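Local structure of intergenic-region protein (Escherichia coli CFT073, 2WJ9) at residues B[98-103]-B[160-165]; B[132-137]-B[168-173]. The protein is an antirestriction protein, ArdB, that probably protects incoming DNA by inhibiting the host's restriction enzymes. All blocks are in the same frame, centred on the assembly; numbering follows the deposited sequence.

Contact 1. Residues B[98-103]-B[160-165]; sequences LNNGGA and YYRLRD
The amide of Asn100 reaches from the beta hairpin turn joining strands 93-98 and 103-107 to helix 154-168, where its ND2 donates to the backbone O of Arg162 at 3.1 Å. The bond is nearly straight (164°) and the acceptor lies in the amide plane. The same ND2 gives a bond to a water that donates to Asp165 OD2, which also forms a salt bridge with Arg164 of the second subunit. The extended side chain of Arg162 runs past Asn100 in the opposite direction, so that Asn100 O and Gly101 CA lie over one guanidinium face; NH1 bonds a second water and Ser35 O. Nearby, Leu98 CD1 meets Leu163 CD1 at 4.1 Å, two leucines crossing at about a right angle beside Phe104. Asparagine suits its place because its amide serves both sides: with CG between backbone N and carbonyl carbon (chi1 64°), OD1 accepts from Gly102 N in an Asx turn while ND2 faces the helix. Glycine suits position 101, whose positive phi (96°) would press any CB against the preceding carbonyl. Gly102, with no side chain to stand between the backbones or against Leu98 CD1, lets them approach, its CA 5.2 Å from Arg162 CA.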
# COMPACT_ATOMS: atom_id res chain seq x y z
N LEU B 98 -12.55 -3.50 -4.23
CA LEU B 98 -12.40 -2.31 -3.38
C LEU B 98 -12.25 -1.07 -4.28
O LEU B 98 -11.73 -1.18 -5.38
CB LEU B 98 -11.17 -2.46 -2.45
CG LEU B 98 -11.26 -3.45 -1.26
CD1 LEU B 98 -9.87 -3.82 -0.76
CD2 LEU B 98 -12.11 -2.90 -0.12
N ASN B 99 -12.70 0.08 -3.80
CA ASN B 99 -12.64 1.33 -4.60
C ASN B 99 -11.26 2.01 -4.64
O ASN B 99 -11.12 3.13 -5.18
CB ASN B 99 -13.72 2.33 -4.13
CG ASN B 99 -13.58 2.72 -2.67
OD1 ASN B 99 -12.96 2.00 -1.88
ND2 ASN B 99 -14.16 3.85 -2.30
N ASN B 100 -10.25 1.36 -4.06
CA ASN B 100 -8.85 1.75 -4.23
C ASN B 100 -8.09 0.84 -5.22
O ASN B 100 -6.88 0.96 -5.37
CB ASN B 100 -8.12 1.80 -2.89
CG ASN B 100 -8.02 0.44 -2.21
OD1 ASN B 100 -8.59 -0.56 -2.68
ND2 ASN B 100 -7.30 0.39 -1.09
N GLY B 101 -8.82 -0.05 -5.89
CA GLY B 101 -8.26 -1.02 -6.83
C GLY B 101 -7.98 -2.40 -6.25
O GLY B 101 -7.57 -3.31 -6.97
N GLY B 102 -8.21 -2.57 -4.95
CA GLY B 102 -7.99 -3.85 -4.29
C GLY B 102 -9.09 -4.86 -4.59
O GLY B 102 -10.09 -4.54 -5.24
N ALA B 103 -8.89 -6.09 -4.13
CA ALA B 103 -9.88 -7.15 -4.34
C ALA B 103 -9.58 -8.28 -3.35
O ALA B 103 -8.42 -8.48 -2.95
CB ALA B 103 -9.84 -7.66 -5.79
N TYR B 160 -1.63 -6.38 -1.53
CA TYR B 160 -1.45 -6.42 -0.08
C TYR B 160 -1.69 -5.06 0.58
O TYR B 160 -2.46 -4.96 1.54
CB TYR B 160 -0.06 -6.94 0.29
CG TYR B 160 0.18 -6.96 1.79
CD1 TYR B 160 -0.51 -7.84 2.60
CD2 TYR B 160 1.07 -6.08 2.39
CE1 TYR B 160 -0.32 -7.86 3.98
CE2 TYR B 160 1.29 -6.09 3.78
CZ TYR B 160 0.57 -6.99 4.57
OH TYR B 160 0.77 -7.03 5.95
N TYR B 161 -1.04 -4.01 0.07
CA TYR B 161 -1.19 -2.66 0.65
C TYR B 161 -2.66 -2.17 0.55
O TYR B 161 -3.18 -1.55 1.46
CB TYR B 161 -0.22 -1.65 -0.00
CG TYR B 161 1.21 -1.70 0.53
CD1 TYR B 161 2.26 -2.08 -0.28
CD2 TYR B 161 1.51 -1.34 1.85
CE1 TYR B 161 3.57 -2.13 0.19
CE2 TYR B 161 2.82 -1.38 2.33
CZ TYR B 161 3.84 -1.79 1.50
OH TYR B 161 5.14 -1.84 1.95
N ARG B 162 -3.32 -2.48 -0.56
CA ARG B 162 -4.70 -2.01 -0.77
C ARG B 162 -5.70 -2.68 0.18
O ARG B 162 -6.55 -2.00 0.77
CB ARG B 162 -5.09 -2.18 -2.24
CG ARG B 162 -4.43 -1.12 -3.12
CD ARG B 162 -4.63 -1.36 -4.60
NE ARG B 162 -4.13 -0.22 -5.37
CZ ARG B 162 -4.04 -0.18 -6.69
NH1 ARG B 162 -4.38 -1.23 -7.43
NH2 ARG B 162 -3.58 0.92 -7.28
N LEU B 163 -5.58 -3.99 0.35
CA LEU B 163 -6.41 -4.71 1.33
C LEU B 163 -6.05 -4.35 2.78
O LEU B 163 -6.94 -4.25 3.64
CB LEU B 163 -6.32 -6.22 1.11
CG LEU B 163 -7.23 -7.11 1.98
CD1 LEU B 163 -8.71 -6.79 1.75
CD2 LEU B 163 -6.91 -8.59 1.73
N ARG B 164 -4.76 -4.17 3.06
CA ARG B 164 -4.30 -3.72 4.37
C ARG B 164 -4.98 -2.41 4.78
O ARG B 164 -5.40 -2.27 5.92
CB ARG B 164 -2.76 -3.59 4.41
CG ARG B 164 -2.15 -3.03 5.71
CD ARG B 164 -0.62 -3.05 5.57
NE ARG B 164 0.13 -2.39 6.65
CZ ARG B 164 0.71 -1.19 6.58
NH1 ARG B 164 0.62 -0.43 5.49
NH2 ARG B 164 1.40 -0.73 7.62
N ASP B 165 -5.11 -1.46 3.84
CA ASP B 165 -5.80 -0.20 4.15
C ASP B 165 -7.27 -0.40 4.53
O ASP B 165 -7.77 0.23 5.45
CB ASP B 165 -5.73 0.78 2.96
CG ASP B 165 -4.43 1.56 2.91
OD1 ASP B 165 -3.53 1.35 3.76
OD2 ASP B 165 -4.32 2.42 2.00
O HOH W 1 -5.61 2.56 -0.36
O HOH W 2 -4.28 -4.00 -6.56

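Contact 2. Residues B[132-137]-B[168-173]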
# COMPACT_ATOMS: atom_id res chain seq x y z
N PRO B 132 -16.98 -14.06 10.33
CA PRO B 132 -16.53 -14.70 9.08
C PRO B 132 -15.92 -13.74 8.05
O PRO B 132 -14.87 -14.07 7.47
CB PRO B 132 -17.81 -15.37 8.57
CG PRO B 132 -18.55 -15.72 9.83
CD PRO B 132 -18.32 -14.53 10.73
N GLU B 133 -16.53 -12.57 7.83
CA GLU B 133 -15.95 -11.56 6.91
C GLU B 133 -14.52 -11.20 7.30
O GLU B 133 -13.61 -11.21 6.45
CB GLU B 133 -16.75 -10.22 6.81
CG GLU B 133 -16.32 -9.36 5.54
CD GLU B 133 -16.34 -7.81 5.68
OE1 GLU B 133 -16.60 -7.27 6.77
OE2 GLU B 133 -16.06 -7.12 4.64
N ALA B 134 -14.31 -10.86 8.57
CA ALA B 134 -12.99 -10.45 9.05
C ALA B 134 -11.94 -11.56 8.92
O ALA B 134 -10.79 -11.30 8.54
CB ALA B 134 -13.06 -9.94 10.48
N ALA B 135 -12.33 -12.80 9.23
CA ALA B 135 -11.47 -13.97 9.01
C ALA B 135 -11.00 -14.09 7.55
O ALA B 135 -9.81 -14.33 7.30
CB ALA B 135 -12.20 -15.24 9.43
N GLY B 136 -11.92 -13.92 6.61
CA GLY B 136 -11.58 -13.94 5.19
C GLY B 136 -10.59 -12.84 4.79
O GLY B 136 -9.65 -13.08 4.01
N ILE B 137 -10.79 -11.64 5.32
CA ILE B 137 -9.85 -10.54 5.09
C ILE B 137 -8.45 -10.93 5.60
O ILE B 137 -7.45 -10.80 4.88
CB ILE B 137 -10.34 -9.22 5.74
CG1 ILE B 137 -11.60 -8.71 5.01
CG2 ILE B 137 -9.24 -8.18 5.72
CD1 ILE B 137 -12.31 -7.56 5.72
N LEU B 168 -7.29 -1.68 8.00
CA LEU B 168 -6.99 -0.61 8.95
C LEU B 168 -8.20 0.25 9.26
O LEU B 168 -8.24 0.89 10.31
CB LEU B 168 -5.81 0.25 8.46
CG LEU B 168 -4.43 -0.44 8.55
CD1 LEU B 168 -3.36 0.36 7.79
CD2 LEU B 168 -4.02 -0.65 10.00
N GLN B 169 -9.18 0.28 8.36
CA GLN B 169 -10.42 1.05 8.56
C GLN B 169 -11.57 0.20 9.12
O GLN B 169 -12.64 0.73 9.43
CB GLN B 169 -10.88 1.70 7.25
CG GLN B 169 -9.91 2.76 6.69
CD GLN B 169 -10.45 3.48 5.47
OE1 GLN B 169 -11.56 3.23 5.00
NE2 GLN B 169 -9.65 4.41 4.95
N HIS B 170 -11.35 -1.11 9.23
CA HIS B 170 -12.42 -2.08 9.55
C HIS B 170 -12.78 -2.06 11.04
O HIS B 170 -11.90 -1.87 11.87
CB HIS B 170 -11.96 -3.49 9.15
CG HIS B 170 -13.07 -4.49 9.01
ND1 HIS B 170 -13.56 -5.21 10.08
CD2 HIS B 170 -13.75 -4.92 7.92
CE1 HIS B 170 -14.52 -6.01 9.66
NE2 HIS B 170 -14.66 -5.86 8.36
N PRO B 171 -14.07 -2.25 11.38
CA PRO B 171 -14.47 -2.32 12.80
C PRO B 171 -13.73 -3.38 13.62
O PRO B 171 -13.57 -3.21 14.82
CB PRO B 171 -15.96 -2.66 12.75
CG PRO B 171 -16.41 -2.39 11.38
CD PRO B 171 -15.22 -2.39 10.47
N GLU B 172 -13.31 -4.45 12.96
CA GLU B 172 -12.55 -5.54 13.60
C GLU B 172 -11.05 -5.50 13.26
O GLU B 172 -10.38 -6.53 13.26
CB GLU B 172 -13.15 -6.89 13.20
CG GLU B 172 -14.61 -7.03 13.61
CD GLU B 172 -15.20 -8.33 13.15
OE1 GLU B 172 -14.92 -9.38 13.79
OE2 GLU B 172 -15.96 -8.31 12.16
N CYS B 173 -10.54 -4.30 12.97
CA CYS B 173 -9.11 -4.10 12.69
C CYS B 173 -8.20 -4.73 13.76
O CYS B 173 -7.21 -5.36 13.42
CB CYS B 173 -8.79 -2.61 12.57
SG CYS B 173 -7.05 -2.22 12.24
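His170 points its imidazole at the first turn of helix 132-151, and its NE2 donates to Glu133 OE1 at 2.9 Å. The hydrogen bond is almost straight (177°) and the acceptor lies in the ring plane, yet the carboxylate is turned 51° against the ring, so that OE1 is met from above the carboxylate plane. The other ring nitrogen is used as well: ND1 accepts from the backbone N of Glu172 at 3.0 Å. That bond leaves the ring proton on NE2, where it is directed at Glu133. With one nitrogen donating and the other accepting, the ring is held at two points and its rotation is fixed. A histidine suits this place because its ring offers both functions at once. Its CG stands opposite the backbone N (chi1 -162°), which sends the ring toward the helix and leaves Pro171 CD against one face.

The tip of Ile137, CD1, approaches the ring obliquely and lies 3.7 Å from His170 CD2. Ala134, one turn earlier, is small enough to let the carboxylate of Glu172 come in over its methyl, Ala134 CB to Glu172 OE2 being 3.7 Å. Ser131 OG hydrogen-bonds OE2 of that carboxylate and also accepts from Ala134 N at the start of the helix. Glu133 OE2 has a weak hydrogen bond of its own, to Tyr166 OH.

Glu172 stands at the N-cap position of helix 173-180, and Cys173 N bonds His170 O within a type I turn. The whole is a buried His-carboxylate hydrogen bond that joins the loop between helices 154-168 and 173-180 to the N-terminal turn of helix 132-151.

Contacts 1 and 2 have their centres 13 Å apart, each about 9 Å from the centre of the chain. Their segments alternate in sequence: 98-103, then 132-137, then 160-165, then 168-173. Helix 154-168 links them, carrying 160-165 and leading into the loop of contact 2, while helix 132-151 precedes it directly. The two contacts touch where Leu163 CD2 packs on Ile137 O at 3.9 Å, and Phe104 of strand 103-107 meets side chains of both. Contact 1 thus joins helix 154-168 to the hairpin turn of the three-stranded sheet, and contact 2 joins helix 132-151 to the loop leading into helix 173-180. The second subunit reaches contact 1 but not the segments of contact 2.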